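Local atomic coordinates of insecticidal Delta-Endotoxin Cry8Ea1 (Bacillus Thuringiensis, PDB entry 3EB7), a protein that kills the underground larvae of Holotrichia parallela, probably by inserting its helical domain into gut-cell membranes to form pores, as in related three-domain Cry toxins. Residues Q47-M52 with K70-L75; S114-Y119 with N141-L146; R415-T420 with V429-H434; D446-I451 with E584-N589. One frame throughout, in Å; residues are numbered along the deposited sequence.

Interaction 1: residues Q47-M52 with K70-L75; sequences QWEIFM and KALAEL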
# COMPACT_ATOMS: atom_id res chain seq x y z
N GLN A 47 -4.69 5.05 -22.12
CA GLN A 47 -4.58 5.12 -20.66
C GLN A 47 -3.12 4.87 -20.21
O GLN A 47 -2.69 5.37 -19.20
CB GLN A 47 -5.62 4.20 -19.99
CG GLN A 47 -5.83 4.40 -18.49
CD GLN A 47 -6.40 5.77 -18.12
OE1 GLN A 47 -6.12 6.28 -17.04
NE2 GLN A 47 -7.15 6.39 -19.03
N TRP A 48 -2.34 4.15 -21.02
CA TRP A 48 -0.92 3.93 -20.72
C TRP A 48 -0.02 5.18 -20.87
O TRP A 48 1.01 5.30 -20.18
CB TRP A 48 -0.38 2.77 -21.57
CG TRP A 48 -1.18 1.49 -21.39
CD1 TRP A 48 -2.26 1.10 -22.10
CD2 TRP A 48 -0.94 0.48 -20.41
NE1 TRP A 48 -2.72 -0.12 -21.64
CE2 TRP A 48 -1.93 -0.53 -20.60
CE3 TRP A 48 0.02 0.30 -19.41
CZ2 TRP A 48 -1.98 -1.68 -19.82
CZ3 TRP A 48 -0.02 -0.83 -18.64
CH2 TRP A 48 -1.02 -1.81 -18.84
N GLU A 49 -0.41 6.09 -21.77
CA GLU A 49 0.29 7.37 -21.93
C GLU A 49 0.17 8.18 -20.64
O GLU A 49 1.10 8.80 -20.24
CB GLU A 49 -0.25 8.16 -23.14
CG GLU A 49 0.03 9.67 -23.13
CD GLU A 49 1.52 10.04 -23.35
OE1 GLU A 49 2.37 9.14 -23.51
OE2 GLU A 49 1.84 11.26 -23.38
N ILE A 50 -0.99 8.13 -19.99
CA ILE A 50 -1.16 8.71 -18.65
C ILE A 50 -0.17 8.21 -17.56
O ILE A 50 0.31 9.01 -16.75
CB ILE A 50 -2.65 8.60 -18.22
CG1 ILE A 50 -3.51 9.41 -19.21
CG2 ILE A 50 -2.89 9.06 -16.74
CD1 ILE A 50 -5.01 9.13 -19.11
N PHE A 51 0.12 6.91 -17.54
CA PHE A 51 1.15 6.32 -16.68
C PHE A 51 2.56 6.87 -16.96
O PHE A 51 3.36 7.09 -16.03
CB PHE A 51 1.15 4.77 -16.78
CG PHE A 51 -0.03 4.10 -16.10
CD1 PHE A 51 -0.90 3.30 -16.82
CD2 PHE A 51 -0.25 4.26 -14.72
CE1 PHE A 51 -2.01 2.68 -16.19
CE2 PHE A 51 -1.33 3.63 -14.07
CZ PHE A 51 -2.22 2.86 -14.81
N MET A 52 2.84 7.12 -18.23
CA MET A 52 4.13 7.68 -18.61
C MET A 52 4.23 9.14 -18.19
O MET A 52 5.23 9.56 -17.59
CB MET A 52 4.34 7.56 -20.12
CG MET A 52 4.42 6.15 -20.62
SD MET A 52 4.83 6.16 -22.41
CE MET A 52 4.61 4.41 -22.78
N LYS A 70 6.73 3.39 -29.57
CA LYS A 70 6.71 1.93 -29.62
C LYS A 70 5.90 1.27 -28.50
O LYS A 70 5.04 0.44 -28.77
CB LYS A 70 8.13 1.40 -29.64
CG LYS A 70 8.26 -0.02 -30.09
CD LYS A 70 9.77 -0.33 -30.26
CE LYS A 70 10.03 -1.84 -30.18
NZ LYS A 70 11.45 -2.21 -30.51
N ALA A 71 6.18 1.63 -27.25
CA ALA A 71 5.41 1.12 -26.10
C ALA A 71 3.90 1.40 -26.28
O ALA A 71 3.08 0.53 -26.11
CB ALA A 71 5.93 1.75 -24.81
N LEU A 72 3.54 2.60 -26.70
CA LEU A 72 2.14 2.96 -26.94
C LEU A 72 1.47 2.11 -28.01
O LEU A 72 0.32 1.71 -27.83
CB LEU A 72 2.03 4.46 -27.30
CG LEU A 72 1.65 5.53 -26.27
CD1 LEU A 72 1.72 5.11 -24.77
CD2 LEU A 72 2.37 6.86 -26.54
N ALA A 73 2.19 1.82 -29.09
CA ALA A 73 1.67 0.95 -30.15
C ALA A 73 1.49 -0.50 -29.70
O ALA A 73 0.46 -1.12 -29.94
CB ALA A 73 2.55 1.01 -31.41
N GLU A 74 2.51 -1.01 -29.01
CA GLU A 74 2.46 -2.34 -28.41
C GLU A 74 1.37 -2.50 -27.37
O GLU A 74 0.72 -3.54 -27.32
CB GLU A 74 3.82 -2.67 -27.79
CG GLU A 74 4.94 -2.71 -28.83
CD GLU A 74 6.30 -3.02 -28.23
OE1 GLU A 74 7.13 -3.58 -28.95
OE2 GLU A 74 6.57 -2.70 -27.06
N LEU A 75 1.19 -1.49 -26.52
CA LEU A 75 0.13 -1.54 -25.50
C LEU A 75 -1.28 -1.42 -26.08
O LEU A 75 -2.23 -2.00 -25.54
CB LEU A 75 0.36 -0.50 -24.39
CG LEU A 75 1.56 -0.84 -23.49
CD1 LEU A 75 2.16 0.39 -22.82
CD2 LEU A 75 1.23 -1.89 -22.45

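Interaction 2: residues S114-Y119 with N141-L146; sequences SLFTQY and NLHLLL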
# COMPACT_ATOMS: atom_id res chain seq x y z
N SER A 114 2.62 -14.71 -25.61
CA SER A 114 3.68 -14.45 -26.57
C SER A 114 3.99 -12.96 -26.74
O SER A 114 5.15 -12.59 -26.83
CB SER A 114 3.34 -15.10 -27.91
OG SER A 114 3.81 -14.29 -28.97
N LEU A 115 2.96 -12.12 -26.73
CA LEU A 115 3.10 -10.66 -26.84
C LEU A 115 3.74 -10.05 -25.58
O LEU A 115 4.64 -9.19 -25.64
CB LEU A 115 1.70 -10.06 -27.07
CG LEU A 115 1.08 -9.64 -28.43
CD1 LEU A 115 1.86 -9.98 -29.66
CD2 LEU A 115 -0.36 -10.09 -28.55
N PHE A 116 3.31 -10.54 -24.42
CA PHE A 116 3.92 -10.13 -23.17
C PHE A 116 5.39 -10.41 -23.17
O PHE A 116 6.18 -9.52 -22.91
CB PHE A 116 3.22 -10.78 -21.98
CG PHE A 116 2.00 -10.08 -21.56
CD1 PHE A 116 0.76 -10.70 -21.63
CD2 PHE A 116 2.07 -8.75 -21.09
CE1 PHE A 116 -0.40 -10.02 -21.23
CE2 PHE A 116 0.94 -8.06 -20.69
CZ PHE A 116 -0.31 -8.69 -20.76
N THR A 117 5.78 -11.64 -23.51
CA THR A 117 7.20 -11.99 -23.65
C THR A 117 7.98 -11.05 -24.59
O THR A 117 9.09 -10.66 -24.27
CB THR A 117 7.36 -13.45 -24.09
OG1 THR A 117 6.66 -14.28 -23.17
CG2 THR A 117 8.83 -13.89 -24.13
N GLN A 118 7.38 -10.69 -25.72
CA GLN A 118 8.06 -9.80 -26.69
C GLN A 118 8.09 -8.37 -26.22
O GLN A 118 9.05 -7.67 -26.49
CB GLN A 118 7.41 -9.81 -28.08
CG GLN A 118 7.28 -11.17 -28.79
CD GLN A 118 6.74 -10.98 -30.22
OE1 GLN A 118 5.68 -10.38 -30.44
NE2 GLN A 118 7.49 -11.48 -31.21
N TYR A 119 7.05 -7.91 -25.53
CA TYR A 119 6.88 -6.48 -25.25
C TYR A 119 7.47 -5.98 -23.91
O TYR A 119 7.83 -4.81 -23.80
CB TYR A 119 5.40 -6.10 -25.30
CG TYR A 119 4.75 -6.16 -26.66
CD1 TYR A 119 3.35 -6.19 -26.79
CD2 TYR A 119 5.53 -6.21 -27.82
CE1 TYR A 119 2.74 -6.23 -28.07
CE2 TYR A 119 4.94 -6.26 -29.07
CZ TYR A 119 3.56 -6.26 -29.19
OH TYR A 119 3.04 -6.27 -30.46
N ASN A 141 1.73 -6.91 -13.99
CA ASN A 141 0.52 -7.37 -13.29
C ASN A 141 -0.39 -8.20 -14.22
O ASN A 141 -0.76 -9.33 -13.91
CB ASN A 141 -0.23 -6.18 -12.67
CG ASN A 141 -1.54 -6.57 -11.99
OD1 ASN A 141 -2.63 -6.10 -12.35
ND2 ASN A 141 -1.45 -7.42 -10.98
N LEU A 142 -0.74 -7.62 -15.36
CA LEU A 142 -1.56 -8.30 -16.35
C LEU A 142 -1.00 -9.65 -16.78
O LEU A 142 -1.75 -10.65 -16.87
CB LEU A 142 -1.79 -7.40 -17.57
CG LEU A 142 -2.76 -6.24 -17.37
CD1 LEU A 142 -2.81 -5.38 -18.65
CD2 LEU A 142 -4.19 -6.70 -16.94
N HIS A 143 0.32 -9.68 -17.03
CA HIS A 143 1.01 -10.88 -17.49
C HIS A 143 0.95 -12.01 -16.47
O HIS A 143 0.67 -13.15 -16.84
CB HIS A 143 2.47 -10.58 -17.89
CG HIS A 143 3.12 -11.71 -18.63
ND1 HIS A 143 4.49 -11.88 -18.71
CD2 HIS A 143 2.57 -12.75 -19.31
CE1 HIS A 143 4.75 -12.95 -19.42
NE2 HIS A 143 3.61 -13.51 -19.80
N LEU A 144 1.16 -11.72 -15.19
CA LEU A 144 1.04 -12.71 -14.13
C LEU A 144 -0.40 -13.19 -13.87
O LEU A 144 -0.61 -14.34 -13.42
CB LEU A 144 1.61 -12.14 -12.82
CG LEU A 144 3.07 -11.69 -12.82
CD1 LEU A 144 3.46 -11.07 -11.48
CD2 LEU A 144 4.00 -12.87 -13.18
N LEU A 145 -1.39 -12.33 -14.09
CA LEU A 145 -2.77 -12.78 -13.98
C LEU A 145 -3.14 -13.74 -15.11
O LEU A 145 -4.00 -14.63 -14.94
CB LEU A 145 -3.71 -11.60 -14.03
CG LEU A 145 -3.86 -10.70 -12.81
CD1 LEU A 145 -4.40 -9.36 -13.29
CD2 LEU A 145 -4.81 -11.39 -11.79
N LEU A 146 -2.51 -13.54 -16.27
CA LEU A 146 -2.75 -14.34 -17.46
C LEU A 146 -2.22 -15.74 -17.21
O LEU A 146 -2.93 -16.74 -17.37
CB LEU A 146 -2.05 -13.72 -18.68
CG LEU A 146 -2.32 -14.46 -19.99
CD1 LEU A 146 -3.72 -14.24 -20.45
CD2 LEU A 146 -1.36 -14.05 -21.08

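Interaction 3: residues R415-T420 with V429-H434; sequences RLNYVT and VFSWTH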
# COMPACT_ATOMS: atom_id res chain seq x y z
N ARG A 415 -7.54 5.86 5.11
CA ARG A 415 -8.09 6.53 6.29
C ARG A 415 -6.96 7.34 6.90
O ARG A 415 -5.79 6.95 6.74
CB ARG A 415 -8.62 5.51 7.29
CG ARG A 415 -7.51 4.67 7.89
CD ARG A 415 -7.99 3.83 9.01
NE ARG A 415 -8.69 2.64 8.53
CZ ARG A 415 -8.13 1.62 7.90
NH1 ARG A 415 -6.82 1.58 7.68
NH2 ARG A 415 -8.89 0.60 7.51
N LEU A 416 -7.29 8.44 7.60
CA LEU A 416 -6.28 9.26 8.29
C LEU A 416 -5.69 8.45 9.44
O LEU A 416 -6.44 7.87 10.25
CB LEU A 416 -6.86 10.59 8.81
CG LEU A 416 -5.86 11.56 9.48
CD1 LEU A 416 -4.83 12.02 8.43
CD2 LEU A 416 -6.58 12.77 10.12
N ASN A 417 -4.36 8.44 9.52
CA ASN A 417 -3.67 7.68 10.52
C ASN A 417 -2.95 8.56 11.55
O ASN A 417 -2.93 8.25 12.74
CB ASN A 417 -2.67 6.72 9.84
CG ASN A 417 -1.88 5.84 10.83
OD1 ASN A 417 -2.33 5.55 11.94
ND2 ASN A 417 -0.71 5.45 10.44
N TYR A 418 -2.34 9.65 11.10
CA TYR A 418 -1.51 10.44 11.96
C TYR A 418 -1.30 11.84 11.37
O TYR A 418 -1.58 12.08 10.19
CB TYR A 418 -0.16 9.71 12.15
CG TYR A 418 0.46 9.91 13.52
CD1 TYR A 418 -0.01 9.19 14.63
CD2 TYR A 418 1.51 10.82 13.71
CE1 TYR A 418 0.57 9.40 15.91
CE2 TYR A 418 2.09 11.02 14.97
CZ TYR A 418 1.62 10.32 16.05
OH TYR A 418 2.19 10.54 17.27
N VAL A 419 -0.83 12.76 12.22
CA VAL A 419 -0.43 14.12 11.87
C VAL A 419 0.91 14.48 12.52
O VAL A 419 1.07 14.41 13.75
CB VAL A 419 -1.49 15.16 12.35
CG1 VAL A 419 -1.25 16.50 11.69
CG2 VAL A 419 -2.94 14.69 12.05
N THR A 420 1.88 14.86 11.68
CA THR A 420 3.15 15.45 12.13
C THR A 420 3.18 16.93 11.75
O THR A 420 2.30 17.41 11.04
CB THR A 420 4.35 14.73 11.52
OG1 THR A 420 4.27 14.81 10.09
CG2 THR A 420 4.31 13.26 11.96
N VAL A 429 1.59 17.56 8.28
CA VAL A 429 1.57 16.53 7.24
C VAL A 429 0.60 15.46 7.74
O VAL A 429 0.61 15.11 8.92
CB VAL A 429 3.02 15.96 6.97
CG1 VAL A 429 3.01 14.70 6.14
CG2 VAL A 429 3.88 16.99 6.27
N PHE A 430 -0.26 14.98 6.86
CA PHE A 430 -1.18 13.88 7.20
C PHE A 430 -0.61 12.57 6.67
O PHE A 430 -0.12 12.51 5.54
CB PHE A 430 -2.57 14.13 6.59
CG PHE A 430 -3.36 15.29 7.22
CD1 PHE A 430 -4.57 15.69 6.64
CD2 PHE A 430 -2.92 15.96 8.35
CE1 PHE A 430 -5.34 16.75 7.21
CE2 PHE A 430 -3.70 17.04 8.92
CZ PHE A 430 -4.88 17.41 8.37
N SER A 431 -0.64 11.53 7.49
CA SER A 431 -0.35 10.16 7.04
C SER A 431 -1.60 9.29 7.06
O SER A 431 -2.55 9.54 7.79
CB SER A 431 0.77 9.50 7.87
OG SER A 431 0.29 9.12 9.15
N TRP A 432 -1.59 8.26 6.23
CA TRP A 432 -2.79 7.49 5.96
C TRP A 432 -2.48 6.02 5.84
O TRP A 432 -1.43 5.67 5.32
CB TRP A 432 -3.40 7.96 4.62
CG TRP A 432 -3.65 9.42 4.56
CD1 TRP A 432 -2.72 10.43 4.41
CD2 TRP A 432 -4.92 10.05 4.59
NE1 TRP A 432 -3.36 11.64 4.37
CE2 TRP A 432 -4.71 11.43 4.48
CE3 TRP A 432 -6.23 9.58 4.70
CZ2 TRP A 432 -5.76 12.35 4.49
CZ3 TRP A 432 -7.27 10.49 4.71
CH2 TRP A 432 -7.03 11.85 4.61
N THR A 433 -3.44 5.18 6.23
CA THR A 433 -3.34 3.73 6.06
C THR A 433 -4.37 3.26 5.07
O THR A 433 -5.41 3.90 4.91
CB THR A 433 -3.47 2.94 7.40
OG1 THR A 433 -4.68 3.31 8.07
CG2 THR A 433 -2.26 3.22 8.33
N HIS A 434 -4.07 2.16 4.38
CA HIS A 434 -4.94 1.54 3.37
C HIS A 434 -6.18 0.84 3.95
O HIS A 434 -6.14 0.19 5.04
CB HIS A 434 -4.11 0.57 2.48
CG HIS A 434 -4.77 0.22 1.18
ND1 HIS A 434 -5.67 -0.81 1.05
CD2 HIS A 434 -4.65 0.77 -0.06
CE1 HIS A 434 -6.11 -0.86 -0.20
NE2 HIS A 434 -5.50 0.08 -0.89

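Interaction 4: residues D446-I451 with E584-N589; sequences DKITQI and ELIPVN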
# COMPACT_ATOMS: atom_id res chain seq x y z
N ASP A 446 -13.40 -19.41 6.12
CA ASP A 446 -13.50 -19.89 4.76
C ASP A 446 -12.52 -19.22 3.79
O ASP A 446 -12.63 -19.37 2.58
CB ASP A 446 -14.98 -19.83 4.30
CG ASP A 446 -15.55 -18.39 4.18
OD1 ASP A 446 -15.09 -17.41 4.84
OD2 ASP A 446 -16.51 -18.25 3.38
N LYS A 447 -11.54 -18.51 4.33
CA LYS A 447 -10.52 -17.82 3.55
C LYS A 447 -9.14 -18.07 4.20
O LYS A 447 -9.06 -18.45 5.37
CB LYS A 447 -10.82 -16.33 3.56
CG LYS A 447 -12.06 -15.97 2.81
CD LYS A 447 -12.60 -14.61 3.21
CE LYS A 447 -14.09 -14.47 2.83
NZ LYS A 447 -14.40 -13.12 2.24
N ILE A 448 -8.08 -17.90 3.41
CA ILE A 448 -6.73 -17.74 3.90
C ILE A 448 -6.62 -16.31 4.46
O ILE A 448 -6.85 -15.33 3.73
CB ILE A 448 -5.69 -18.00 2.75
CG1 ILE A 448 -5.82 -19.45 2.24
CG2 ILE A 448 -4.25 -17.65 3.21
CD1 ILE A 448 -4.99 -19.84 1.02
N THR A 449 -6.34 -16.18 5.76
CA THR A 449 -6.20 -14.85 6.37
C THR A 449 -4.73 -14.46 6.44
O THR A 449 -3.93 -15.20 6.99
CB THR A 449 -6.85 -14.79 7.78
OG1 THR A 449 -8.14 -15.45 7.72
CG2 THR A 449 -7.07 -13.40 8.19
N GLN A 450 -4.37 -13.31 5.87
CA GLN A 450 -2.99 -12.80 6.03
C GLN A 450 -2.95 -11.76 7.13
O GLN A 450 -3.77 -10.83 7.12
CB GLN A 450 -2.45 -12.20 4.73
CG GLN A 450 -2.25 -13.24 3.64
CD GLN A 450 -1.75 -12.63 2.34
OE1 GLN A 450 -1.48 -11.44 2.27
NE2 GLN A 450 -1.61 -13.45 1.32
N ILE A 451 -2.02 -11.93 8.07
CA ILE A 451 -1.91 -11.06 9.22
C ILE A 451 -0.45 -10.69 9.35
O ILE A 451 0.34 -11.47 9.90
CB ILE A 451 -2.31 -11.74 10.56
CG1 ILE A 451 -3.60 -12.58 10.40
CG2 ILE A 451 -2.35 -10.68 11.72
CD1 ILE A 451 -4.91 -11.82 10.64
N GLU A 584 -0.07 -16.50 7.88
CA GLU A 584 -1.27 -16.83 7.12
C GLU A 584 -1.91 -18.00 7.83
O GLU A 584 -1.23 -18.96 8.21
CB GLU A 584 -0.98 -17.14 5.65
CG GLU A 584 -0.08 -16.08 4.98
CD GLU A 584 0.23 -16.37 3.52
OE1 GLU A 584 0.22 -17.54 3.12
OE2 GLU A 584 0.48 -15.43 2.75
N LEU A 585 -3.22 -17.86 8.03
CA LEU A 585 -4.07 -18.83 8.67
C LEU A 585 -4.89 -19.49 7.58
O LEU A 585 -5.56 -18.82 6.79
CB LEU A 585 -4.98 -18.15 9.69
CG LEU A 585 -4.24 -17.77 10.98
CD1 LEU A 585 -4.92 -16.62 11.71
CD2 LEU A 585 -4.13 -19.01 11.87
N ILE A 586 -4.84 -20.82 7.57
CA ILE A 586 -5.39 -21.64 6.51
C ILE A 586 -6.37 -22.59 7.18
O ILE A 586 -5.95 -23.43 7.99
CB ILE A 586 -4.24 -22.42 5.77
CG1 ILE A 586 -3.19 -21.44 5.22
CG2 ILE A 586 -4.78 -23.39 4.66
CD1 ILE A 586 -1.79 -21.96 5.22
N PRO A 587 -7.67 -22.49 6.84
CA PRO A 587 -8.65 -23.44 7.40
C PRO A 587 -8.39 -24.91 6.94
O PRO A 587 -8.19 -25.17 5.75
CB PRO A 587 -10.01 -22.91 6.88
CG PRO A 587 -9.71 -21.57 6.35
CD PRO A 587 -8.31 -21.57 5.88
N VAL A 588 -8.39 -25.83 7.88
CA VAL A 588 -8.13 -27.23 7.62
C VAL A 588 -9.48 -27.92 7.80
O VAL A 588 -10.14 -27.74 8.82
CB VAL A 588 -7.06 -27.77 8.62
CG1 VAL A 588 -6.89 -29.29 8.52
CG2 VAL A 588 -5.75 -27.07 8.38
N ASN A 589 -9.89 -28.67 6.79
CA ASN A 589 -11.19 -29.34 6.82
C ASN A 589 -11.10 -30.87 6.70
O ASN A 589 -12.08 -31.60 6.92
CB ASN A 589 -12.11 -28.73 5.76
CG ASN A 589 -12.38 -27.24 6.02
OD1 ASN A 589 -12.93 -26.88 7.06
ND2 ASN A 589 -11.96 -26.39 5.09
OXT ASN A 589 -10.03 -31.42 6.40

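Interaction 1: residues Q47-M52 with K70-L75
The short helical segments 47-52 and 70-75 run roughly antiparallel, at 145° with their axes 10.0 Å apart, and E49 lies closest to L72 along the backbones. They belong to successive helices, 47-59 and 65-93, of the N-terminal alpha-helical bundle of the delta-endotoxin, and what joins them is apolar. L75 lies across the W48 indole at about a right angle: its CD2 sits 3.8 Å from the centroid of the six-membered ring of W48, almost on the ring normal, a CH-pi contact. The other branch, L75 CD1, reaches back to W48 CB at 3.7 Å, so the leucine fork spans the indole from its root to its benzene half. W48 CG stands anti to its own carbonyl carbon (chi1 -56°), which presents a broad face to helix 65-93. W41 meets the W48 ring at about 50° between planes and hydrogen-bonds through NE1 to L75 O. Nearer the surface, L72 crosses the bent E49 side chain at a slant, its CD2 3.8 Å from E49 OE1, whereas CD1 turns inward to the methionine. The M52 chain is extended beyond CG and carries its methyl to both residues, M52 CE lying 3.6 Å from A71 CB and from L72 CD1.

Interaction 2: residues S114-Y119 with N141-L146
Helical segments 114-119 and 141-146 pack antiparallel at 147°, their axes 10.5 Å apart, with F116 and H143 facing each other at the nearest point of the backbones. The pairing joins helices 99-119 and 133-153 inside the alpha-helical bundle of the N-terminal toxin domain, and it is centred on one aromatic pair. The F116 and H143 rings are nearly parallel, 15° between planes, yet offset with little overlap; each ring instead covers the other's CB. F116 CB stands over the centre of the imidazole, 3.4 Å from the H143 ring centroid, and H143 CB lies over the phenyl face, offset toward its rim, 3.9 Å from the F116 centroid. Different first torsions set up this reciprocal arrangement: CG of H143 is anti to the backbone N (chi1 -168°), whereas that of F116 is anti to the carbonyl carbon, and the two side chains run antiparallel past one another. Both imidazole nitrogens are engaged, ND1 with Y178 OH on helix 161-191 and NE2 with D113 one turn before T117, which fixes the rotation of the imidazole under F116 CB. Two leucines of 141-146 also meet the phenyl ring obliquely, L146 CD2 at 4.0 Å from F116 CD1 and L142 CB at 3.7 Å from F116 CZ.

Interaction 3: residues R415-T420 with V429-H434
A classic beta bulge interrupts the hairpin of R415-T420 and V429-H434: N417 and Y418 both face S431, and the register slips by one residue between L416 and Y418. S431 O accepts two backbone N-H groups there, that of N417 at 2.7 Å and, weakly, that of Y418 N at 3.3 Å. Regular antiparallel pairing continues on both flanks, with hydrogen-bonded pairs R415-T433 and T420-V429.

R415 adds a side-chain grip to its backbone pair. Its chain bends at chi3 (78°) and returns toward the partner strand, where NH1 donates to T433 OG1 at 2.8 Å, the hydroxyl lying in the guanidinium plane. The same NH1 also donates to H434 O at 3.1 Å, approaching from above the carbonyl plane, while NE forms a salt bridge with D340. One arginine thus ties the end of strand 427-434 to strand 340-352.

Among the apolar side chains, L416 CD1 is shared by two aromatic residues. It sits over the W432 face, offset toward the rim, 4.1 Å from the centroid of the six-membered ring, and 3.6 Å from F430 CB. V419 runs beside F430, bringing CG1 to the edge of the phenyl ring.

Strand 241-243 flanks 427-434 on its other side, making this hairpin part of a three-stranded antiparallel sheet within the middle delta-endotoxin family region. Strand 340-352 packs against L416, F430 and W432, whereas strand 316-321 meets Y418 and T420 from another sheet.

Interaction 4: residues D446-I451 with E584-N589
Q450 and E584 run side by side in the same direction, with the amide and carboxylate planes only 7° apart, in an antiparallel strand pair of the C-terminal, beta-rich domain of the toxin. Q450 CG packs against E584 CG at 3.8 Å. The polar ends come close without making a hydrogen bond, because the N-H of Q450 NE2 is poorly directed at E584 OE2. The carboxylate is instead held by others: OE1 forms a salt bridge with R502, while OE2 bridges to R582 and hydrogen-bonds to Y230, an environment that would probably favour its charged form. Strands 448-451 and 584-588 run at 166°, and T449 with L585 forms the hydrogen-bonded pair, T449 N to L585 O and L585 N to T449 O both measuring 2.9 Å. I448 CG2 reaches E584 CB at 4.1 Å and I586 CG1 at 4.4 Å. Strand 234-235 continues the sheet beyond 448-452, and strand 498-507 lies beside 578-588. Ahead of the strand, K447 sends its amine to E233, while its carbonyl oxygen packs on the proline ring, K447 O lying 3.2 Å from P587 CD.

In the fold
Along the chain the four contacts follow in series, passing from the helical N-terminal domain to the two beta-rich regions of a three-domain Cry toxin. Interactions 1 and 2 share the helical bundle, their centres about 15 Å apart, and touch directly: W48 packs on L142 and E74 on Y119, so helices 47-59, 65-93, 99-119 and 133-153 form one continuous packing. Interaction 3 lies in the middle, beta-rich region, about 33 Å from interaction 1 and about 36 Å from interaction 2 between centres. Interaction 4, about 29 Å from interaction 3 between centres, brings strand 578-588 at the C-terminus beside strand 448-452, pairing strands more than 120 residues apart in sequence.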